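Local coordinates for protein thiamine phosphate pyrophosphorylase (Bacteroides thetaiotaomicron VPI-5482, PDB 3CEU) that probably catalyses the thiamine-phosphate diphosphorylase step of thiamine diphosphate biosynthesis, at residues P9-E14 and L32-T37. Residues are numbered along the deposited sequence; the frame is centred on the assembly and turned at random.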
loop_
_atom_site.group_PDB
_atom_site.type_symbol
_atom_site.label_atom_id
_atom_site.label_comp_id
_atom_site.label_asym_id
_atom_site.label_seq_id
_atom_site.Cartn_x
_atom_site.Cartn_y
_atom_site.Cartn_z
ATOM N N PRO A 9 0.016 -9.226 7.958
ATOM C CA PRO A 9 -0.073 -10.566 7.371
ATOM C C PRO A 9 -1.141 -11.443 8.030
ATOM O O PRO A 9 -1.635 -12.385 7.416
ATOM C CB PRO A 9 1.335 -11.127 7.568
ATOM C CG PRO A 9 2.201 -9.895 7.621
ATOM C CD PRO A 9 1.370 -8.971 8.477
ATOM N N THR A 10 -1.489 -11.126 9.275
ATOM C CA THR A 10 -2.480 -11.899 10.007
ATOM C C THR A 10 -3.739 -11.114 10.395
ATOM O O THR A 10 -3.725 -9.884 10.456
ATOM C CB THR A 10 -1.856 -12.529 11.286
ATOM O OG1 THR A 10 -2.901 -12.928 12.180
ATOM C CG2 THR A 10 -0.945 -11.545 11.992
ATOM N N PHE A 11 -4.823 -11.853 10.644
ATOM C CA PHE A 11 -6.128 -11.306 11.030
ATOM C C PHE A 11 -6.201 -11.070 12.539
ATOM O O PHE A 11 -5.714 -11.886 13.323
ATOM C CB PHE A 11 -7.247 -12.286 10.635
ATOM C CG PHE A 11 -7.533 -12.329 9.154
ATOM C CD1 PHE A 11 -8.441 -11.446 8.583
ATOM C CD2 PHE A 11 -6.871 -13.226 8.330
ATOM C CE1 PHE A 11 -8.683 -11.454 7.208
ATOM C CE2 PHE A 11 -7.108 -13.236 6.955
ATOM C CZ PHE A 11 -8.015 -12.350 6.395
ATOM N N PHE A 12 -6.809 -9.958 12.944
ATOM C CA PHE A 12 -6.957 -9.657 14.365
ATOM C C PHE A 12 -8.220 -8.843 14.645
ATOM O O PHE A 12 -8.646 -8.038 13.816
ATOM C CB PHE A 12 -5.720 -8.920 14.907
ATOM C CG PHE A 12 -5.501 -7.559 14.309
ATOM C CD1 PHE A 12 -4.908 -7.417 13.057
ATOM C CD2 PHE A 12 -5.874 -6.414 15.009
ATOM C CE1 PHE A 12 -4.687 -6.158 12.512
ATOM C CE2 PHE A 12 -5.660 -5.147 14.476
ATOM C CZ PHE A 12 -5.066 -5.018 13.224
ATOM N N VAL A 13 -8.820 -9.069 15.813
ATOM C CA VAL A 13 -10.040 -8.369 16.205
ATOM C C VAL A 13 -9.829 -6.864 16.213
ATOM O O VAL A 13 -8.757 -6.382 16.586
ATOM C CB VAL A 13 -10.508 -8.793 17.610
ATOM C CG1 VAL A 13 -11.004 -10.223 17.584
ATOM C CG2 VAL A 13 -9.360 -8.640 18.602
ATOM N N GLU A 14 -10.862 -6.129 15.815
ATOM C CA GLU A 14 -10.802 -4.672 15.761
ATOM C C GLU A 14 -10.124 -4.154 14.492
ATOM O O GLU A 14 -10.165 -2.955 14.209
ATOM C CB GLU A 14 -10.094 -4.118 17.004
ATOM C CG GLU A 14 -11.011 -4.018 18.217
ATOM C CD GLU A 14 -10.294 -3.543 19.464
ATOM O OE1 GLU A 14 -9.495 -4.324 20.030
ATOM O OE2 GLU A 14 -10.532 -2.387 19.876
ATOM N N LEU A 32 -4.701 -5.250 0.824
ATOM C CA LEU A 32 -5.062 -6.399 1.644
ATOM C C LEU A 32 -4.091 -7.531 1.360
ATOM O O LEU A 32 -4.118 -8.133 0.290
ATOM C CB LEU A 32 -6.498 -6.841 1.325
ATOM C CG LEU A 32 -7.060 -8.054 2.060
ATOM C CD1 LEU A 32 -6.976 -7.844 3.568
ATOM C CD2 LEU A 32 -8.502 -8.279 1.633
ATOM N N ARG A 33 -3.223 -7.809 2.321
ATOM C CA ARG A 33 -2.246 -8.878 2.172
ATOM C C ARG A 33 -2.291 -9.789 3.394
ATOM O O ARG A 33 -1.866 -9.410 4.486
ATOM C CB ARG A 33 -0.848 -8.276 1.977
ATOM C CG ARG A 33 0.296 -9.267 1.790
ATOM C CD ARG A 33 1.567 -8.526 1.382
ATOM N NE ARG A 33 2.771 -9.351 1.433
ATOM C CZ ARG A 33 3.348 -9.789 2.555
ATOM N NH1 ARG A 33 2.839 -9.490 3.745
ATOM N NH2 ARG A 33 4.458 -10.516 2.488
ATOM N N LYS A 34 -2.845 -10.982 3.190
ATOM C CA LYS A 34 -2.976 -11.996 4.234
ATOM C C LYS A 34 -2.419 -13.306 3.678
ATOM O O LYS A 34 -3.177 -14.190 3.276
ATOM C CB LYS A 34 -4.445 -12.205 4.600
ATOM C CG LYS A 34 -5.183 -10.960 5.061
ATOM C CD LYS A 34 -4.541 -10.372 6.302
ATOM C CE LYS A 34 -5.364 -9.224 6.869
ATOM N NZ LYS A 34 -4.681 -8.627 8.043
ATOM N N PRO A 35 -1.087 -13.451 3.670
ATOM C CA PRO A 35 -0.395 -14.640 3.162
ATOM C C PRO A 35 -0.939 -15.968 3.679
ATOM O O PRO A 35 -1.141 -16.131 4.880
ATOM C CB PRO A 35 1.047 -14.422 3.611
ATOM C CG PRO A 35 1.161 -12.921 3.716
ATOM C CD PRO A 35 -0.142 -12.543 4.342
ATOM N N GLU A 36 -1.162 -16.914 2.769
ATOM C CA GLU A 36 -1.643 -18.253 3.131
ATOM C C GLU A 36 -2.781 -18.224 4.148
ATOM O O GLU A 36 -2.617 -18.682 5.281
ATOM C CB GLU A 36 -0.486 -19.075 3.718
ATOM C CG GLU A 36 0.743 -19.256 2.813
ATOM C CD GLU A 36 0.523 -20.255 1.681
ATOM O OE1 GLU A 36 0.094 -21.402 1.956
ATOM O OE2 GLU A 36 0.802 -19.893 0.515
ATOM N N THR A 37 -3.941 -17.720 3.748
ATOM C CA THR A 37 -5.057 -17.633 4.680
ATOM C C THR A 37 -6.392 -18.006 4.041
ATOM O O THR A 37 -6.648 -17.656 2.892
ATOM C CB THR A 37 -5.143 -16.205 5.228
ATOM O OG1 THR A 37 -3.818 -15.736 5.517
ATOM C CG2 THR A 37 -5.964 -16.170 6.500
#
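Lys34 NZ is gripped by three groups: it donates a 2.9 Å hydrogen bond to Thr10 O, another hydrogen bond to Thr8 O, and forms a salt bridge with Glu15. This knot ties together two neighbouring loops at the C-terminal ends of the strands in a TIM barrel, one running from strand 2-6 to helix 15-24, the other from strand 29-32 to helix 39-48. Loops at this end of a TIM barrel carry the active site, so the contact probably shapes part of its rim. The ammonium approaches Thr10 from above the carbonyl plane, with a C=O...N angle of 113°, well off the lone pairs.

On its way there the lysine chain passes over one face of the Phe11 ring. Lys34 CG lies 3.4 Å from Phe11 CZ, and a bend at chi2 (-60°) carries the rest of the chain across, with Lys34 CE 4.0 Å from the Phe11 ring centroid in a CH-pi contact. NZ also sits over this face, 4.8 Å from the same centroid, making a longer cation-pi interaction. Thr37 CB sits at the ring's edge, near its plane, while Ser42 and Leu45 of helix 39-48 also touch the phenylalanine.

Closer to the barrel, the backbone of Pro9 meets that of Arg33 and Lys34 through two CA-H...O contacts, Pro9 CA to Arg33 O at 3.6 Å and Lys34 CA to Pro9 O at 3.5 Å. Pro9 CB rests against Pro35 CD, and Pro9 CG meets the edge of the Arg33 guanidinium, 3.9 Å from NH1.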